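PDB 4Z8W: major pollen allergen Pla l 1 from Plantago lanceolata, which is a secreted plantain pollen allergen of the Ole e 1 family that binds zinc in the crystal, though its role in the plant is not established. Local coordinates for residues 30-42 / 52-65. Sequence-based numbering, arbitrary orientation. Where two conformers were deposited one is given.
Sequences SERMAGAQVQLDC and SIGGETDQDGVYRL
Val38 of strand 37-42 presses its methyls onto Tyr63 of strand 62-68, within an Ole e 1-type beta fold whose antiparallel hairpin, 37-42 with 51-56, packs its Val38 and Leu40 face against strand 62-68. CG2 of Val38 sits over one face of the Tyr63 ring, 3.9 Å from its centroid and 21° off the normal, a CH-pi contact; CG1 lies along the CD2-CE2 side. Tyr63 CG stands between the backbone N and carbonyl carbon (chi1 50°), which turns one ring face to Val38; Val117 and Ile76 also touch the ring. Gly55, opposite Val38, suits its place because Leu65 CD2 fills the space a CB would need. Leu40 CB meets Leu65 CD1 (3.7 Å) across the layers, while its CD2 packs beside Ile53 CG2 within the hairpin. Gln37 and Glu56 lie side by side on the other face, amide and carboxylate planes 10° apart. Thr57 OG1 donates to Met33 O (2.7 Å), on a lone pair, and accepts from Ala36 N (3.0 Å). Gly61 has a positive phi, and a CB there would press on Met33 N and Arg32 CB. Arg32's long chain reaches the turn, its NH1 hydrogen-bonding Asp60 O (2.7 Å) in the guanidinium plane.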
ATOM      1  N   SER A  30      -0.680 -14.152   7.840  1.00 31.93           N
ATOM      2  CA  SER A  30      -1.136 -13.234   6.789  1.00 28.75           C
ATOM      3  C   SER A  30      -1.111 -13.894   5.383  1.00 29.77           C
ATOM      4  O   SER A  30      -0.236 -14.722   5.104  1.00 27.90           O
ATOM      5  CB  SER A  30      -0.380 -11.909   6.850  1.00 23.34           C
ATOM      6  OG  SER A  30      -0.538 -11.360   8.184  1.00 26.63           O
ATOM      7  N   GLU A  31      -2.117 -13.571   4.544  1.00 26.70           N
ATOM      8  CA  GLU A  31      -2.269 -14.155   3.180  1.00 27.10           C
ATOM      9  C   GLU A  31      -2.176 -13.085   2.111  1.00 23.36           C
ATOM     10  O   GLU A  31      -2.932 -12.138   2.161  1.00 25.14           O
ATOM     11  CB  GLU A  31      -3.702 -14.770   3.072  1.00 26.47           C
ATOM     12  CG  GLU A  31      -3.899 -15.886   4.105  1.00 31.90           C
ATOM     13  CD  GLU A  31      -5.301 -16.504   4.130  1.00 35.02           C
ATOM     14  OE1 GLU A  31      -6.184 -16.158   3.295  1.00 35.89           O
ATOM     15  OE2 GLU A  31      -5.500 -17.336   5.023  1.00 37.38           O
ATOM     16  N   ARG A  32      -1.251 -13.236   1.184  1.00 28.14           N
ATOM     17  CA  ARG A  32      -1.136 -12.394  -0.015  1.00 30.26           C
ATOM     18  C   ARG A  32      -2.479 -12.258  -0.726  1.00 31.11           C
ATOM     19  O   ARG A  32      -3.145 -13.235  -0.938  1.00 28.57           O
ATOM     20  CB  ARG A  32      -0.094 -13.022  -0.964  1.00 32.46           C
ATOM     21  CG  ARG A  32       1.355 -12.982  -0.414  1.00 36.87           C
ATOM     22  CD  ARG A  32       2.392 -13.853  -1.148  1.00 38.09           C
ATOM     23  NE  ARG A  32       3.742 -13.601  -0.604  1.00 46.87           N
ATOM     24  CZ  ARG A  32       4.561 -12.596  -0.980  1.00 53.71           C
ATOM     25  NH1 ARG A  32       4.208 -11.746  -1.951  1.00 44.48           N
ATOM     26  NH2 ARG A  32       5.755 -12.444  -0.386  1.00 52.78           N
ATOM     27  N   MET A  33      -2.898 -11.041  -1.068  1.00 25.87           N
ATOM     28  CA  MET A  33      -4.206 -10.825  -1.725  1.00 27.94           C
ATOM     29  C   MET A  33      -4.032 -10.345  -3.200  1.00 31.69           C
ATOM     30  O   MET A  33      -3.541  -9.225  -3.447  1.00 27.65           O
ATOM     31  CB  MET A  33      -5.038  -9.763  -0.963  1.00 26.69           C
ATOM     32  CG  MET A  33      -6.397  -9.451  -1.588  1.00 21.08           C
ATOM     33  SD  MET A  33      -7.354  -8.192  -0.787  1.00 25.79           S
ATOM     34  CE  MET A  33      -7.478  -8.902   0.864  1.00 28.23           C
ATOM     35  N   ALA A  34      -4.501 -11.163  -4.153  1.00 27.34           N
ATOM     36  CA  ALA A  34      -4.663 -10.800  -5.556  1.00 28.16           C
ATOM     37  C   ALA A  34      -5.889  -9.977  -5.799  1.00 30.95           C
ATOM     38  O   ALA A  34      -6.951 -10.207  -5.211  1.00 33.66           O
ATOM     39  CB  ALA A  34      -4.705 -12.079  -6.440  1.00 36.15           C
ATOM     40  N   GLY A  35      -5.766  -8.996  -6.685  1.00 27.13           N
ATOM     41  CA  GLY A  35      -6.952  -8.236  -7.121  1.00 24.23           C
ATOM     42  C   GLY A  35      -7.227  -7.063  -6.256  1.00 30.37           C
ATOM     43  O   GLY A  35      -8.238  -6.404  -6.444  1.00 27.10           O
ATOM     44  N   ALA A  36      -6.364  -6.801  -5.239  1.00 25.89           N
ATOM     45  CA  ALA A  36      -6.624  -5.643  -4.406  1.00 28.66           C
ATOM     46  C   ALA A  36      -6.344  -4.420  -5.253  1.00 26.47           C
ATOM     47  O   ALA A  36      -5.494  -4.449  -6.105  1.00 28.53           O
ATOM     48  CB  ALA A  36      -5.707  -5.614  -3.144  1.00 23.11           C
ATOM     49  N   GLN A  37      -7.023  -3.314  -4.948  1.00 28.91           N
ATOM     50  CA  GLN A  37      -6.755  -2.079  -5.625  1.00 30.01           C
ATOM     51  C   GLN A  37      -6.126  -1.084  -4.642  1.00 26.78           C
ATOM     52  O   GLN A  37      -6.662  -0.857  -3.547  1.00 24.08           O
ATOM     53  CB  GLN A  37      -8.046  -1.510  -6.222  1.00 31.14           C
ATOM     54  CG  GLN A  37      -8.672  -2.406  -7.329  1.00 36.80           C
ATOM     55  CD  GLN A  37     -10.133  -2.053  -7.642  1.00 43.15           C
ATOM     56  OE1 GLN A  37     -10.582  -0.884  -7.504  1.00 45.12           O
ATOM     57  NE2 GLN A  37     -10.893  -3.061  -8.000  1.00 40.58           N
ATOM     58  N   VAL A  38      -5.043  -0.443  -5.113  1.00 26.89           N
ATOM     59  CA  VAL A  38      -4.263   0.520  -4.341  1.00 21.48           C
ATOM     60  C   VAL A  38      -4.185   1.845  -5.129  1.00 25.19           C
ATOM     61  O   VAL A  38      -4.515   1.913  -6.323  1.00 28.46           O
ATOM     62  CB  VAL A  38      -2.853  -0.027  -3.986  1.00 22.23           C
ATOM     63  CG1 VAL A  38      -2.903  -1.392  -3.260  1.00 20.41           C
ATOM     64  CG2 VAL A  38      -2.023  -0.218  -5.248  1.00 21.44           C
ATOM     65  N   GLN A  39      -3.805   2.922  -4.474  1.00 23.91           N
ATOM     66  CA  GLN A  39      -3.634   4.166  -5.188  1.00 27.71           C
ATOM     67  C   GLN A  39      -2.457   4.958  -4.606  1.00 26.24           C
ATOM     68  O   GLN A  39      -2.374   5.142  -3.366  1.00 23.93           O
ATOM     69  CB  GLN A  39      -4.918   4.992  -5.057  1.00 31.57           C
ATOM     70  CG  GLN A  39      -4.891   6.327  -5.795  1.00 36.92           C
ATOM     71  CD  GLN A  39      -6.272   6.924  -5.870  1.00 41.02           C
ATOM     72  OE1 GLN A  39      -7.220   6.240  -6.301  1.00 43.07           O
ATOM     73  NE2 GLN A  39      -6.421   8.167  -5.394  1.00 37.09           N
ATOM     74  N   LEU A  40      -1.556   5.335  -5.505  1.00 26.32           N
ATOM     75  CA  LEU A  40      -0.477   6.361  -5.261  1.00 26.92           C
ATOM     76  C   LEU A  40      -0.999   7.800  -5.415  1.00 25.34           C
ATOM     77  O   LEU A  40      -1.617   8.138  -6.437  1.00 27.80           O
ATOM     78  CB  LEU A  40       0.730   6.096  -6.183  1.00 24.18           C
ATOM     79  CG  LEU A  40       1.766   7.280  -6.158  1.00 29.94           C
ATOM     80  CD1 LEU A  40       2.484   7.356  -4.804  1.00 28.03           C
ATOM     81  CD2 LEU A  40       2.792   7.263  -7.302  1.00 31.99           C
ATOM     82  N   ASP A  41      -0.855   8.630  -4.382  1.00 24.20           N
ATOM     83  CA  ASP A  41      -1.222  10.048  -4.405  1.00 28.00           C
ATOM     84  C   ASP A  41      -0.043  10.867  -3.952  1.00 26.27           C
ATOM     85  O   ASP A  41       0.545  10.562  -2.880  1.00 23.67           O
ATOM     86  CB  ASP A  41      -2.385  10.338  -3.435  1.00 28.80           C
ATOM     87  CG  ASP A  41      -3.684   9.589  -3.838  1.00 36.02           C
ATOM     88  OD1 ASP A  41      -4.082   9.685  -5.003  1.00 36.29           O
ATOM     89  OD2 ASP A  41      -4.244   8.845  -3.021  1.00 41.78           O
ATOM     90  N   CYS A  42       0.305  11.890  -4.734  1.00 25.77           N
ATOM     91  CA  CYS A  42       1.436  12.804  -4.415  1.00 27.06           C
ATOM     92  C   CYS A  42       0.879  14.223  -4.445  1.00 30.44           C
ATOM     93  O   CYS A  42       0.149  14.608  -5.386  1.00 31.90           O
ATOM     94  CB  CYS A  42       2.564  12.746  -5.456  1.00 29.64           C
ATOM     95  SG  CYS A  42       3.315  11.151  -5.801  1.00 31.80           S
ATOM     96  N   SER A  52      -1.796  11.318  -9.198  0.50 28.24           N
ATOM     97  CA  SER A  52      -2.409  10.097  -8.656  0.50 31.86           C
ATOM     98  C   SER A  52      -2.316   8.995  -9.665  0.50 30.98           C
ATOM     99  O   SER A  52      -2.462   9.275 -10.837  0.50 25.92           O
ATOM    100  CB  SER A  52      -3.890  10.314  -8.384  0.50 32.78           C
ATOM    101  OG  SER A  52      -4.071  10.874  -7.117  0.50 33.41           O
ATOM    102  N   ILE A  53      -2.051   7.771  -9.218  1.00 32.93           N
ATOM    103  CA  ILE A  53      -2.055   6.590 -10.103  1.00 34.75           C
ATOM    104  C   ILE A  53      -2.549   5.336  -9.332  1.00 37.51           C
ATOM    105  O   ILE A  53      -2.169   5.128  -8.173  1.00 35.90           O
ATOM    106  CB  ILE A  53      -0.752   6.363 -10.832  1.00 36.39           C
ATOM    107  CG1 ILE A  53      -0.641   4.908 -11.272  1.00 39.86           C
ATOM    108  CG2 ILE A  53       0.417   6.808 -10.029  1.00 42.79           C
ATOM    109  CD1 ILE A  53       0.772   4.453 -11.384  1.00 45.13           C
ATOM    110  N   GLY A  54      -3.414   4.547  -9.990  1.00 36.40           N
ATOM    111  CA  GLY A  54      -4.076   3.378  -9.403  1.00 37.66           C
ATOM    112  C   GLY A  54      -3.575   2.109 -10.067  1.00 35.37           C
ATOM    113  O   GLY A  54      -3.023   2.186 -11.136  1.00 37.28           O
ATOM    114  N   GLY A  55      -3.643   0.963  -9.383  1.00 30.87           N
ATOM    115  CA  GLY A  55      -3.337  -0.349  -9.995  1.00 26.09           C
ATOM    116  C   GLY A  55      -3.806  -1.458  -9.045  1.00 26.53           C
ATOM    117  O   GLY A  55      -4.292  -1.192  -7.907  1.00 28.76           O
ATOM    118  N   GLU A  56      -3.622  -2.673  -9.500  1.00 25.41           N
ATOM    119  CA  GLU A  56      -4.149  -3.845  -8.863  1.00 32.31           C
ATOM    120  C   GLU A  56      -3.010  -4.740  -8.541  1.00 25.76           C
ATOM    121  O   GLU A  56      -1.974  -4.694  -9.197  1.00 28.97           O
ATOM    122  CB  GLU A  56      -5.142  -4.592  -9.845  1.00 32.89           C
ATOM    123  CG  GLU A  56      -6.438  -3.841  -9.998  1.00 43.89           C
ATOM    124  CD  GLU A  56      -7.625  -4.761 -10.260  1.00 50.28           C
ATOM    125  OE1 GLU A  56      -7.431  -5.997 -10.472  1.00 49.73           O
ATOM    126  OE2 GLU A  56      -8.751  -4.224 -10.226  1.00 53.58           O
ATOM    127  N   THR A  57      -3.149  -5.537  -7.478  1.00 24.66           N
ATOM    128  CA  THR A  57      -2.079  -6.462  -7.150  1.00 22.76           C
ATOM    129  C   THR A  57      -2.213  -7.723  -8.010  1.00 26.94           C
ATOM    130  O   THR A  57      -3.303  -7.994  -8.492  1.00 24.75           O
ATOM    131  CB  THR A  57      -2.116  -6.956  -5.742  1.00 27.21           C
ATOM    132  OG1 THR A  57      -3.444  -7.453  -5.433  1.00 25.83           O
ATOM    133  CG2 THR A  57      -1.744  -5.768  -4.773  1.00 24.35           C
ATOM    134  N   ASP A  58      -1.140  -8.470  -8.114  1.00 24.25           N
ATOM    135  CA  ASP A  58      -1.128  -9.685  -8.919  1.00 34.44           C
ATOM    136  C   ASP A  58      -1.233 -10.927  -8.007  1.00 38.73           C
ATOM    137  O   ASP A  58      -1.611 -10.835  -6.780  1.00 29.85           O
ATOM    138  CB  ASP A  58       0.186  -9.709  -9.762  1.00 27.45           C
ATOM    139  CG  ASP A  58       1.399  -9.950  -8.941  1.00 38.17           C
ATOM    140  OD1 ASP A  58       1.285 -10.150  -7.707  1.00 35.20           O
ATOM    141  OD2 ASP A  58       2.521  -9.953  -9.524  1.00 31.02           O
ATOM    142  N   GLN A  59      -0.832 -12.070  -8.557  1.00 35.81           N
ATOM    143  CA  GLN A  59      -0.941 -13.356  -7.859  1.00 38.04           C
ATOM    144  C   GLN A  59      -0.159 -13.452  -6.600  1.00 42.67           C
ATOM    145  O   GLN A  59      -0.503 -14.241  -5.731  1.00 42.74           O
ATOM    146  CB  GLN A  59      -0.415 -14.493  -8.764  1.00 40.49           C
ATOM    147  CG  GLN A  59      -1.359 -14.789  -9.900  1.00 42.44           C
ATOM    148  CD  GLN A  59      -2.737 -15.117  -9.400  1.00 48.21           C
ATOM    149  OE1 GLN A  59      -2.984 -16.224  -8.888  1.00 50.02           O
ATOM    150  NE2 GLN A  59      -3.648 -14.163  -9.531  1.00 47.55           N
ATOM    151  N   ASP A  60       0.967 -12.761  -6.532  1.00 37.73           N
ATOM    152  CA  ASP A  60       1.725 -12.753  -5.300  1.00 35.74           C
ATOM    153  C   ASP A  60       1.287 -11.621  -4.354  1.00 26.60           C
ATOM    154  O   ASP A  60       1.970 -11.370  -3.370  1.00 32.41           O
ATOM    155  CB  ASP A  60       3.221 -12.628  -5.589  1.00 37.31           C
ATOM    156  CG  ASP A  60       3.769 -13.801  -6.368  1.00 45.45           C
ATOM    157  OD1 ASP A  60       3.614 -14.960  -5.917  1.00 43.58           O
ATOM    158  OD2 ASP A  60       4.367 -13.552  -7.433  1.00 52.52           O
ATOM    159  N   GLY A  61       0.178 -10.967  -4.642  1.00 28.01           N
ATOM    160  CA  GLY A  61      -0.287  -9.776  -3.863  1.00 26.85           C
ATOM    161  C   GLY A  61       0.636  -8.558  -4.066  1.00 28.32           C
ATOM    162  O   GLY A  61       0.744  -7.704  -3.173  1.00 23.71           O
ATOM    163  N   VAL A  62       1.291  -8.462  -5.229  1.00 25.96           N
ATOM    164  CA  VAL A  62       2.304  -7.373  -5.503  1.00 27.31           C
ATOM    165  C   VAL A  62       1.741  -6.402  -6.490  1.00 28.71           C
ATOM    166  O   VAL A  62       1.202  -6.807  -7.531  1.00 26.60           O
ATOM    167  CB  VAL A  62       3.615  -7.949  -6.102  1.00 27.85           C
ATOM    168  CG1 VAL A  62       4.666  -6.850  -6.350  1.00 25.11           C
ATOM    169  CG2 VAL A  62       4.204  -9.008  -5.178  1.00 26.88           C
ATOM    170  N   TYR A  63       1.811  -5.091  -6.201  1.00 24.18           N
ATOM    171  CA  TYR A  63       1.393  -4.150  -7.229  1.00 22.22           C
ATOM    172  C   TYR A  63       2.689  -3.501  -7.793  1.00 26.01           C
ATOM    173  O   TYR A  63       3.736  -3.555  -7.165  1.00 25.18           O
ATOM    174  CB  TYR A  63       0.437  -3.031  -6.718  1.00 23.15           C
ATOM    175  CG  TYR A  63       0.953  -2.306  -5.427  1.00 24.52           C
ATOM    176  CD1 TYR A  63       1.894  -1.229  -5.504  1.00 22.62           C
ATOM    177  CD2 TYR A  63       0.508  -2.714  -4.174  1.00 22.57           C
ATOM    178  CE1 TYR A  63       2.335  -0.600  -4.344  1.00 22.08           C
ATOM    179  CE2 TYR A  63       0.958  -2.076  -2.974  1.00 20.92           C
ATOM    180  CZ  TYR A  63       1.859  -1.044  -3.075  1.00 21.83           C
ATOM    181  OH  TYR A  63       2.289  -0.406  -1.948  1.00 21.62           O
ATOM    182  N   ARG A  64       2.598  -2.821  -8.926  1.00 27.21           N
ATOM    183  CA  ARG A  64       3.816  -2.207  -9.515  1.00 27.25           C
ATOM    184  C   ARG A  64       3.285  -1.077 -10.340  1.00 28.34           C
ATOM    185  O   ARG A  64       2.708  -1.243 -11.433  1.00 33.28           O
ATOM    186  CB  ARG A  64       4.623  -3.244 -10.292  1.00 29.05           C
ATOM    187  CG  ARG A  64       5.782  -2.732 -11.086  1.00 36.20           C
ATOM    188  CD  ARG A  64       6.513  -3.900 -11.740  1.00 36.06           C
ATOM    189  NE  ARG A  64       7.507  -3.434 -12.684  1.00 46.79           N
ATOM    190  CZ  ARG A  64       8.789  -3.261 -12.363  1.00 53.56           C
ATOM    191  NH1 ARG A  64       9.221  -3.525 -11.117  1.00 50.22           N
ATOM    192  NH2 ARG A  64       9.641  -2.818 -13.281  1.00 52.05           N
ATOM    193  N   LEU A  65       3.378   0.115  -9.757  1.00 28.60           N
ATOM    194  CA  LEU A  65       2.765   1.267 -10.367  1.00 30.25           C
ATOM    195  C   LEU A  65       3.803   2.035 -11.169  1.00 32.26           C
ATOM    196  O   LEU A  65       4.886   2.365 -10.632  1.00 32.88           O
ATOM    197  CB  LEU A  65       2.148   2.141  -9.302  1.00 30.48           C
ATOM    198  CG  LEU A  65       1.274   1.499  -8.213  1.00 29.38           C
ATOM    199  CD1 LEU A  65       0.997   2.558  -7.131  1.00 32.28           C
ATOM    200  CD2 LEU A  65      -0.047   0.931  -8.750  1.00 28.59           C
TER